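Local structure of extracellular ligand-binding receptor (Desulfitobacterium hafniense, 4Q6B) at residues F26-E31 / R276-P281; Q44-S49 / S303-P308; H118-I123 / T310-L315; G289-I294 / G326-D331. The protein binds leucine and, as the extracellular substrate-binding component of an ABC transporter, probably supplies amino acids for uptake. All blocks are in the same frame, centred on the assembly; numbering follows the deposited sequence.

In the fold
All four contacts lie in the lobe built on the five-stranded parallel sheet of this periplasmic binding protein. Contacts 3 and 4 are neighbours, with centres about 10 Å apart. The rings of F120 and F330 meet edge-to-face between them. Contact 1 is about 17 Å from contact 4, centre to centre, and touches it where F26 and L30 pack on G289. Contact 2 lies about 25 Å from contact 1 between centres. It touches contact 3 lightly, through S303 and L311. One link to the leucine pocket runs through segment 118-123. There R121 is hydrogen-bonded to S106 O, and S106 is a residue of that pocket.

Contact 1. Residues F26-E31 / R276-P281; sequences FAEGLE and REYGQP
E28 lays its CB and CG across one face of the Y278 ring. Its CB sits 3.7 Å from the ring centroid and only 6° off the ring normal, a CH-pi contact. CG is shifted along the same face and comes 3.6 Å from Y278 CD1. The E28 chain then bends at chi2, which turns its carboxylate away from segment 276-281 and nearly perpendicular to the ring. The opposite ring face is covered by the preceding residue, E277, whose CG is 3.4 Å above the plane. The ring is therefore held between the aliphatic parts of two glutamates.

Its hydroxyl reaches one helical turn along, to E31. Y278 OH donates to E31 OE1 over a short 2.6 Å. E31 has CG anti to the backbone N (chi1 174°) and an extended chain, which carries the carboxylate out to the hydroxyl. OE1 accepts with its anti lone pair and lies near the ring plane. The carboxylate and the ring are almost coplanar, 16° apart. A phenylalanine in place of Y278 would keep the CH-pi face but is likely to leave E31 OE1 without its donor and its carboxylate free to turn.

The contact joins helix 26-39 to the C-terminal end of helix 265-278 at the surface. F274, one turn back, also meets both E28 and the Y278 ring. E31 OE1 is 5.1 Å from E277 OE2, so two like charges come near each other here. The short bond from the neutral phenol probably eases the charge on E31.

Contact 2. Residues Q44-S49 / S303-P308; sequences QGRKLS and SDLTHP
Q44 and L305 bring the two backbones closest, with CA atoms 9.2 Å apart. Q44 and G45 both have positive phi and turn the chain into strand 47-54. Across from them, D304 to H307 form a type I beta turn.

The Q44 chain is extended beyond CG and reaches S303. Its NE2 donates to S303 O over 2.8 Å, with an N-H...O angle of 146°. S303 O lies in the Q44 amide plane, and NE2 in the carbonyl plane. OE1 of the same amide takes a bond from a water at 2.9 Å. That water also accepts from L305 N at 3.0 Å. A leucine replacing Q44 would probably leave S303 O without this donor and the water without one of its partners.

L305 comes from the opposite direction, its CD1 3.5 Å from Q44 OE1 and over one face of the R46 guanidinium, 4.0 Å from R46 CZ. S303 OG bonds instead to L300 O.

Within the turn, D304 OD2 accepts from T306 N and OD1 from H307 ND1. This is an Asx turn set in a type I turn, in the loop that links helix 284-301 to helix 311-317 beside edge strand 47-54 of the parallel sheet.

Contact 3. Residues H118-I123 / T310-L315; sequences HVFRNI and TLAQGL
F120 and A312 form the middle of this buried contact; L315 and H118 add to it. The F120 side chain has CG beside the backbone N and anti to the carbonyl carbon (chi1 -63°). This swings the ring from strand 119-121 toward helix 311-317. A312 CB meets the ring at its edge, close to the ring plane, 3.7 Å from F120 CE2. L315 comes over a face instead. Its CD1 is 4.0 Å from the ring centroid and 15° off the normal, a CH-pi contact displaced toward the rim on the CE2 side. L315 takes the same kind of first torsion (chi1 -76°), and its chain crosses that of F120. A312 and L315 are about one turn apart, so both face the ring; the first meets its edge, the second its face.

H118, just before the strand, also reaches A312. Its imidazole is placed with ND1 3.6 Å from A312 CB. A water joins the two residues. It lies 2.9 Å from H118 ND1 and accepts from A312 N at 2.8 Å. H118 N is bonded to D95.

The contact thus seats helix 311-317 against strand 119-121, at the other edge of the parallel sheet from strand 47-54. L315 also touches A299 of helix 284-301. The chemistry is mostly apolar, and no direct hydrogen bond crosses. The water gives a partner to A312 N, an amide near the N-terminal end of the helix, and ties it to the imidazole.

Contact 4. Residues G289-I294 / G326-D331; sequences GYDAVI and GMHRFD
D291 and H328 are the nearest residues of the two backbones, with CA atoms 9.2 Å apart, one on helix 284-301 and the other on strand 326-328. A single bond carries the contact. H328 NE2 donates to D291 OD2 over 2.8 Å, with an N-H...O angle of 160°. The oxygen lies at the edge of the imidazole, near its plane. The donor comes from above the carboxylate, 37° out of its plane. The two flat groups stand almost perpendicular, 81° apart. D291 has CG beside the backbone N and anti to the carbonyl carbon, which directs the carboxylate from the helix to the strand.

Strands 321-323 and 326-328 form a small antiparallel hairpin, and D291 holds its turn. D291 OD1 accepts from V324 N, and OD2 accepts from M325 N as well as from the histidine. The buried carboxylate thus takes three bonds.

H328 uses both ring nitrogens. Its ND1 is hydrogen-bonded to D336 OD2, so the ring sits between two aspartates and its rotation is fixed from both sides. Two such neighbours would probably favour a protonated imidazole. N122 of segment 118-123 also packs near the pair, with its carbonyl oxygen against H328 CE1.

Contact 1. Residues F26-E31 / R276-P281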
# COMPACT_ATOMS: atom_id res chain seq x y z
N PHE A 26 -12.78 -1.27 -0.23
CA PHE A 26 -12.20 -0.43 0.79
C PHE A 26 -13.29 0.08 1.74
O PHE A 26 -13.17 0.01 2.99
CB PHE A 26 -11.48 0.74 0.13
CG PHE A 26 -10.83 1.64 1.10
CD1 PHE A 26 -9.77 1.20 1.89
CD2 PHE A 26 -11.23 2.98 1.18
CE1 PHE A 26 -9.17 2.07 2.76
CE2 PHE A 26 -10.65 3.85 2.06
CZ PHE A 26 -9.60 3.40 2.86
N ALA A 27 -14.41 0.54 1.16
CA ALA A 27 -15.54 1.02 1.96
C ALA A 27 -16.09 -0.06 2.89
O ALA A 27 -16.46 0.26 4.03
CB ALA A 27 -16.67 1.59 1.04
N GLU A 28 -16.11 -1.31 2.42
CA GLU A 28 -16.56 -2.44 3.21
C GLU A 28 -15.64 -2.65 4.44
O GLU A 28 -16.12 -2.87 5.56
CB GLU A 28 -16.64 -3.71 2.34
CG GLU A 28 -17.85 -3.73 1.41
CD GLU A 28 -17.72 -2.84 0.16
OE1 GLU A 28 -18.71 -2.76 -0.59
OE2 GLU A 28 -16.66 -2.26 -0.12
N GLY A 29 -14.34 -2.59 4.24
CA GLY A 29 -13.41 -2.80 5.36
C GLY A 29 -13.53 -1.70 6.41
O GLY A 29 -13.51 -1.99 7.62
N LEU A 30 -13.65 -0.44 5.96
CA LEU A 30 -13.91 0.70 6.85
C LEU A 30 -15.20 0.48 7.62
O LEU A 30 -15.23 0.69 8.85
CB LEU A 30 -14.04 2.04 6.10
CG LEU A 30 -12.88 2.48 5.21
CD1 LEU A 30 -13.30 3.68 4.38
CD2 LEU A 30 -11.67 2.87 6.10
N GLU A 31 -16.27 0.09 6.93
CA GLU A 31 -17.58 -0.03 7.58
C GLU A 31 -17.61 -1.15 8.63
O GLU A 31 -18.14 -0.98 9.72
CB GLU A 31 -18.69 -0.21 6.51
CG GLU A 31 -20.09 -0.48 7.06
CD GLU A 31 -21.12 -0.84 5.98
OE1 GLU A 31 -21.13 -2.00 5.48
OE2 GLU A 31 -21.93 0.06 5.64
N ARG A 276 -18.71 -13.05 6.39
CA ARG A 276 -20.11 -13.14 6.82
C ARG A 276 -20.94 -11.92 6.47
O ARG A 276 -22.11 -12.04 6.07
CB ARG A 276 -20.18 -13.41 8.33
CG ARG A 276 -21.58 -13.31 8.89
CD ARG A 276 -21.74 -14.17 10.12
NE ARG A 276 -21.51 -13.43 11.36
CZ ARG A 276 -22.49 -13.04 12.18
NH1 ARG A 276 -23.76 -13.30 11.88
NH2 ARG A 276 -22.20 -12.37 13.30
N GLU A 277 -20.35 -10.74 6.63
CA GLU A 277 -21.08 -9.51 6.35
C GLU A 277 -21.19 -9.21 4.84
O GLU A 277 -22.25 -8.73 4.38
CB GLU A 277 -20.41 -8.34 7.08
CG GLU A 277 -21.12 -7.00 6.88
CD GLU A 277 -22.54 -6.97 7.45
OE1 GLU A 277 -22.79 -7.56 8.53
OE2 GLU A 277 -23.43 -6.34 6.82
N TYR A 278 -20.14 -9.51 4.07
CA TYR A 278 -20.05 -9.03 2.67
C TYR A 278 -20.07 -10.14 1.63
O TYR A 278 -20.29 -9.87 0.45
CB TYR A 278 -18.85 -8.08 2.45
CG TYR A 278 -18.91 -6.91 3.38
CD1 TYR A 278 -19.93 -5.96 3.27
CD2 TYR A 278 -17.99 -6.77 4.41
CE1 TYR A 278 -20.03 -4.89 4.13
CE2 TYR A 278 -18.08 -5.68 5.29
CZ TYR A 278 -19.10 -4.77 5.15
OH TYR A 278 -19.20 -3.70 6.01
N GLY A 279 -19.88 -11.39 2.05
CA GLY A 279 -20.15 -12.49 1.15
C GLY A 279 -19.05 -12.70 0.12
O GLY A 279 -19.27 -13.35 -0.90
N GLN A 280 -17.86 -12.20 0.43
CA GLN A 280 -16.69 -12.45 -0.41
C GLN A 280 -15.44 -12.19 0.44
O GLN A 280 -15.54 -11.56 1.51
CB GLN A 280 -16.73 -11.56 -1.65
CG GLN A 280 -16.86 -10.12 -1.32
CD GLN A 280 -17.24 -9.23 -2.52
OE1 GLN A 280 -16.66 -9.34 -3.60
NE2 GLN A 280 -18.22 -8.34 -2.31
N PRO A 281 -14.27 -12.67 -0.00
CA PRO A 281 -13.05 -12.50 0.78
C PRO A 281 -12.62 -11.03 0.85
O PRO A 281 -12.85 -10.31 -0.11
CB PRO A 281 -12.01 -13.25 -0.04
CG PRO A 281 -12.78 -14.16 -0.91
CD PRO A 281 -14.00 -13.39 -1.26

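Contact 2. Residues Q44-S49 / S303-P308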
# COMPACT_ATOMS: atom_id res chain seq x y z
N GLN A 44 -14.82 7.13 23.65
CA GLN A 44 -15.19 7.96 24.79
C GLN A 44 -16.71 8.07 24.89
O GLN A 44 -17.26 9.16 25.14
CB GLN A 44 -14.52 9.35 24.72
CG GLN A 44 -12.98 9.27 24.61
CD GLN A 44 -12.28 10.63 24.72
OE1 GLN A 44 -12.85 11.62 25.20
NE2 GLN A 44 -11.02 10.67 24.30
N GLY A 45 -17.39 6.94 24.69
CA GLY A 45 -18.83 6.89 24.83
C GLY A 45 -19.61 7.52 23.68
O GLY A 45 -20.84 7.58 23.76
N ARG A 46 -18.92 7.96 22.63
CA ARG A 46 -19.57 8.58 21.48
C ARG A 46 -19.60 7.65 20.25
O ARG A 46 -18.63 6.94 19.98
CB ARG A 46 -18.83 9.88 21.08
CG ARG A 46 -19.11 11.00 22.01
CD ARG A 46 -17.86 11.69 22.48
NE ARG A 46 -17.71 12.99 21.82
CZ ARG A 46 -17.28 14.09 22.43
NH1 ARG A 46 -16.95 14.07 23.72
NH2 ARG A 46 -17.17 15.22 21.73
N LYS A 47 -20.71 7.67 19.52
CA LYS A 47 -20.76 6.94 18.23
C LYS A 47 -19.74 7.45 17.22
O LYS A 47 -19.64 8.67 16.99
CB LYS A 47 -22.17 7.05 17.63
CG LYS A 47 -22.34 6.21 16.36
CD LYS A 47 -23.63 6.57 15.68
CE LYS A 47 -23.95 5.62 14.55
NZ LYS A 47 -25.13 6.13 13.79
N LEU A 48 -19.02 6.52 16.58
CA LEU A 48 -18.04 6.82 15.54
C LEU A 48 -18.73 6.83 14.16
O LEU A 48 -19.51 5.92 13.87
CB LEU A 48 -16.93 5.76 15.55
CG LEU A 48 -15.86 5.91 14.45
CD1 LEU A 48 -15.17 7.29 14.48
CD2 LEU A 48 -14.86 4.78 14.68
N SER A 49 -18.49 7.87 13.37
CA SER A 49 -19.03 7.94 12.01
C SER A 49 -17.99 8.38 11.01
O SER A 49 -17.02 9.09 11.33
CB SER A 49 -20.23 8.89 11.94
OG SER A 49 -21.26 8.37 12.75
N SER A 303 -7.11 10.23 23.82
CA SER A 303 -6.68 11.60 23.46
C SER A 303 -7.69 12.65 23.90
O SER A 303 -8.79 12.32 24.30
CB SER A 303 -6.46 11.73 21.95
OG SER A 303 -7.72 11.85 21.28
N ASP A 304 -7.28 13.92 23.78
CA ASP A 304 -8.16 15.07 23.94
C ASP A 304 -8.82 15.37 22.60
O ASP A 304 -8.18 15.88 21.66
CB ASP A 304 -7.34 16.27 24.44
CG ASP A 304 -8.15 17.54 24.54
OD1 ASP A 304 -7.54 18.62 24.66
OD2 ASP A 304 -9.40 17.45 24.49
N LEU A 305 -10.10 15.06 22.50
CA LEU A 305 -10.79 15.20 21.23
C LEU A 305 -10.96 16.65 20.88
O LEU A 305 -11.19 17.00 19.72
CB LEU A 305 -12.16 14.51 21.30
CG LEU A 305 -12.17 13.01 21.62
CD1 LEU A 305 -13.59 12.52 21.88
CD2 LEU A 305 -11.52 12.23 20.47
N THR A 306 -10.77 17.56 21.85
CA THR A 306 -10.85 18.98 21.47
C THR A 306 -9.60 19.52 20.78
O THR A 306 -9.61 20.64 20.28
CB THR A 306 -11.24 19.93 22.65
OG1 THR A 306 -10.13 20.07 23.56
CG2 THR A 306 -12.41 19.38 23.40
N HIS A 307 -8.52 18.75 20.81
CA HIS A 307 -7.24 19.16 20.21
C HIS A 307 -6.67 18.06 19.29
O HIS A 307 -5.85 17.22 19.69
CB HIS A 307 -6.25 19.60 21.31
CG HIS A 307 -6.65 20.91 21.96
ND1 HIS A 307 -7.30 20.97 23.17
CD2 HIS A 307 -6.59 22.18 21.50
CE1 HIS A 307 -7.59 22.23 23.45
NE2 HIS A 307 -7.16 22.99 22.45
N PRO A 308 -7.15 18.02 18.03
CA PRO A 308 -6.70 16.96 17.12
C PRO A 308 -5.20 17.00 16.84
O PRO A 308 -4.69 15.97 16.38
CB PRO A 308 -7.46 17.27 15.83
CG PRO A 308 -8.78 17.87 16.34
CD PRO A 308 -8.32 18.77 17.50
O HOH W 1 -11.67 14.21 24.92

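Contact 3. Residues H118-I123 / T310-L315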
# COMPACT_ATOMS: atom_id res chain seq x y z
N HIS A 118 2.32 14.97 11.35
CA HIS A 118 0.95 14.46 11.53
C HIS A 118 0.56 13.42 10.49
O HIS A 118 -0.61 13.10 10.27
CB HIS A 118 -0.03 15.64 11.50
CG HIS A 118 0.22 16.63 12.59
ND1 HIS A 118 -0.21 16.42 13.88
CD2 HIS A 118 0.88 17.81 12.60
CE1 HIS A 118 0.17 17.43 14.64
NE2 HIS A 118 0.83 18.29 13.89
N VAL A 119 1.56 12.95 9.79
CA VAL A 119 1.30 12.21 8.54
C VAL A 119 1.86 10.79 8.67
O VAL A 119 3.02 10.59 9.03
CB VAL A 119 1.99 12.94 7.36
CG1 VAL A 119 1.91 12.15 6.07
CG2 VAL A 119 1.38 14.34 7.16
N PHE A 120 1.03 9.80 8.36
CA PHE A 120 1.36 8.38 8.63
C PHE A 120 0.92 7.50 7.49
O PHE A 120 0.10 7.91 6.70
CB PHE A 120 0.63 7.90 9.90
CG PHE A 120 1.02 8.64 11.16
CD1 PHE A 120 1.97 8.10 12.00
CD2 PHE A 120 0.46 9.89 11.49
CE1 PHE A 120 2.36 8.77 13.16
CE2 PHE A 120 0.81 10.54 12.66
CZ PHE A 120 1.76 9.98 13.50
N ARG A 121 1.45 6.29 7.40
CA ARG A 121 0.79 5.26 6.57
C ARG A 121 0.84 4.00 7.35
O ARG A 121 1.74 3.85 8.16
CB ARG A 121 1.52 5.07 5.25
CG ARG A 121 3.01 4.91 5.39
CD ARG A 121 3.62 4.43 4.05
NE ARG A 121 4.98 4.96 3.98
CZ ARG A 121 5.45 5.69 2.97
NH1 ARG A 121 6.67 6.20 3.03
NH2 ARG A 121 4.68 5.91 1.90
N ASN A 122 -0.12 3.10 7.15
CA ASN A 122 -0.14 1.85 7.94
C ASN A 122 0.21 0.65 7.08
O ASN A 122 -0.18 -0.48 7.37
CB ASN A 122 -1.47 1.64 8.72
CG ASN A 122 -2.63 1.38 7.79
OD1 ASN A 122 -2.58 1.77 6.62
ND2 ASN A 122 -3.67 0.70 8.28
N ILE A 123 0.99 0.89 6.02
CA ILE A 123 1.40 -0.18 5.11
C ILE A 123 2.89 0.03 4.85
O ILE A 123 3.41 1.15 5.07
CB ILE A 123 0.60 -0.11 3.80
CG1 ILE A 123 0.75 1.27 3.14
CG2 ILE A 123 -0.91 -0.38 4.08
CD1 ILE A 123 0.49 1.24 1.72
N THR A 310 -2.99 16.81 18.94
CA THR A 310 -2.35 15.90 19.91
C THR A 310 -2.45 14.42 19.51
O THR A 310 -1.86 13.58 20.17
CB THR A 310 -2.98 16.04 21.31
OG1 THR A 310 -4.35 15.58 21.26
CG2 THR A 310 -2.99 17.51 21.74
N LEU A 311 -3.14 14.09 18.43
CA LEU A 311 -3.39 12.69 18.12
C LEU A 311 -2.15 11.98 17.54
O LEU A 311 -1.89 10.83 17.88
CB LEU A 311 -4.56 12.55 17.16
CG LEU A 311 -4.99 11.10 16.95
CD1 LEU A 311 -5.56 10.50 18.28
CD2 LEU A 311 -6.00 11.08 15.79
N ALA A 312 -1.35 12.71 16.73
CA ALA A 312 -0.15 12.12 16.11
C ALA A 312 0.80 11.52 17.15
O ALA A 312 1.28 10.39 16.97
CB ALA A 312 0.60 13.19 15.28
N GLN A 313 1.07 12.25 18.22
CA GLN A 313 1.91 11.71 19.28
C GLN A 313 1.24 10.50 19.92
O GLN A 313 1.91 9.57 20.31
CB GLN A 313 2.32 12.77 20.32
CG GLN A 313 3.45 12.34 21.26
CD GLN A 313 4.72 11.91 20.53
OE1 GLN A 313 5.25 12.63 19.71
NE2 GLN A 313 5.20 10.72 20.84
N GLY A 314 -0.08 10.52 20.03
CA GLY A 314 -0.77 9.38 20.59
C GLY A 314 -0.61 8.14 19.71
O GLY A 314 -0.49 7.04 20.23
N LEU A 315 -0.60 8.32 18.39
CA LEU A 315 -0.35 7.18 17.49
C LEU A 315 1.05 6.59 17.66
O LEU A 315 1.24 5.35 17.67
CB LEU A 315 -0.56 7.56 16.02
CG LEU A 315 -2.01 7.66 15.55
CD1 LEU A 315 -2.01 8.30 14.18
CD2 LEU A 315 -2.70 6.31 15.52
O HOH W 2 -2.21 15.04 15.39

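Contact 4. Residues G289-I294 / G326-D331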
# COMPACT_ATOMS: atom_id res chain seq x y z
N GLY A 289 -7.73 -0.56 5.41
CA GLY A 289 -8.79 0.34 5.90
C GLY A 289 -9.30 -0.05 7.28
O GLY A 289 -9.51 0.82 8.16
N TYR A 290 -9.53 -1.34 7.50
CA TYR A 290 -9.99 -1.84 8.77
C TYR A 290 -8.96 -1.52 9.86
O TYR A 290 -9.30 -0.93 10.92
CB TYR A 290 -10.30 -3.36 8.66
CG TYR A 290 -10.86 -3.97 9.93
CD1 TYR A 290 -10.02 -4.41 10.95
CD2 TYR A 290 -12.22 -4.12 10.10
CE1 TYR A 290 -10.54 -5.01 12.12
CE2 TYR A 290 -12.76 -4.68 11.25
CZ TYR A 290 -11.91 -5.12 12.27
OH TYR A 290 -12.46 -5.69 13.40
N ASP A 291 -7.69 -1.85 9.62
CA ASP A 291 -6.69 -1.57 10.65
C ASP A 291 -6.56 -0.06 10.88
O ASP A 291 -6.31 0.36 12.06
CB ASP A 291 -5.31 -2.15 10.29
CG ASP A 291 -5.14 -3.61 10.74
OD1 ASP A 291 -6.05 -4.20 11.38
OD2 ASP A 291 -4.08 -4.18 10.41
N ALA A 292 -6.78 0.76 9.86
CA ALA A 292 -6.60 2.20 10.07
C ALA A 292 -7.67 2.73 11.02
O ALA A 292 -7.40 3.57 11.84
CB ALA A 292 -6.68 2.96 8.73
N VAL A 293 -8.91 2.29 10.82
CA VAL A 293 -10.01 2.71 11.67
C VAL A 293 -9.78 2.21 13.09
O VAL A 293 -9.93 2.97 14.06
CB VAL A 293 -11.39 2.21 11.15
CG1 VAL A 293 -12.51 2.40 12.22
CG2 VAL A 293 -11.78 2.91 9.86
N ILE A 294 -9.34 0.95 13.23
CA ILE A 294 -9.20 0.40 14.57
C ILE A 294 -8.06 1.13 15.30
O ILE A 294 -8.17 1.46 16.52
CB ILE A 294 -8.95 -1.11 14.58
CG1 ILE A 294 -10.13 -1.89 13.96
CG2 ILE A 294 -8.74 -1.61 16.03
CD1 ILE A 294 -11.45 -1.66 14.61
N GLY A 326 -1.01 -7.76 10.73
CA GLY A 326 0.23 -8.07 11.44
C GLY A 326 0.58 -6.98 12.47
O GLY A 326 -0.30 -6.23 12.94
N MSE A 327 1.85 -6.88 12.83
CA MSE A 327 2.20 -5.89 13.82
C MSE A 327 2.58 -4.57 13.20
O MSE A 327 3.44 -4.51 12.31
CB MSE A 327 3.31 -6.39 14.75
CG MSE A 327 3.57 -5.37 15.83
SE MSE A 327 5.09 -4.26 15.35
CE MSE A 327 6.39 -5.32 16.30
N HIS A 328 1.90 -3.52 13.68
CA HIS A 328 2.11 -2.15 13.21
C HIS A 328 3.00 -1.41 14.19
O HIS A 328 2.93 -1.65 15.38
CB HIS A 328 0.76 -1.41 13.14
CG HIS A 328 -0.14 -1.89 12.03
ND1 HIS A 328 -0.07 -1.40 10.73
CD2 HIS A 328 -1.17 -2.78 12.03
CE1 HIS A 328 -1.00 -1.98 9.99
NE2 HIS A 328 -1.68 -2.82 10.75
N ARG A 329 3.82 -0.49 13.71
CA ARG A 329 4.53 0.40 14.63
C ARG A 329 4.98 1.62 13.86
O ARG A 329 5.64 1.49 12.83
CB ARG A 329 5.73 -0.30 15.24
CG ARG A 329 6.43 0.58 16.23
CD ARG A 329 7.61 -0.14 16.82
NE ARG A 329 8.04 0.64 17.99
CZ ARG A 329 8.80 0.17 18.98
NH1 ARG A 329 9.15 0.96 20.00
NH2 ARG A 329 9.20 -1.10 18.96
N PHE A 330 4.62 2.80 14.34
CA PHE A 330 4.98 4.04 13.63
C PHE A 330 6.28 4.59 14.13
O PHE A 330 6.53 4.59 15.34
CB PHE A 330 3.91 5.10 13.82
CG PHE A 330 2.62 4.72 13.24
CD1 PHE A 330 2.51 4.49 11.89
CD2 PHE A 330 1.49 4.65 14.04
CE1 PHE A 330 1.30 4.15 11.34
CE2 PHE A 330 0.27 4.34 13.47
CZ PHE A 330 0.20 4.09 12.11
N ASP A 331 7.15 5.02 13.22
CA ASP A 331 8.38 5.68 13.64
C ASP A 331 8.22 7.21 13.69
O ASP A 331 7.10 7.74 13.53
CB ASP A 331 9.61 5.22 12.82
CG ASP A 331 9.63 5.74 11.37
OD1 ASP A 331 8.81 6.58 10.99
OD2 ASP A 331 10.53 5.31 10.61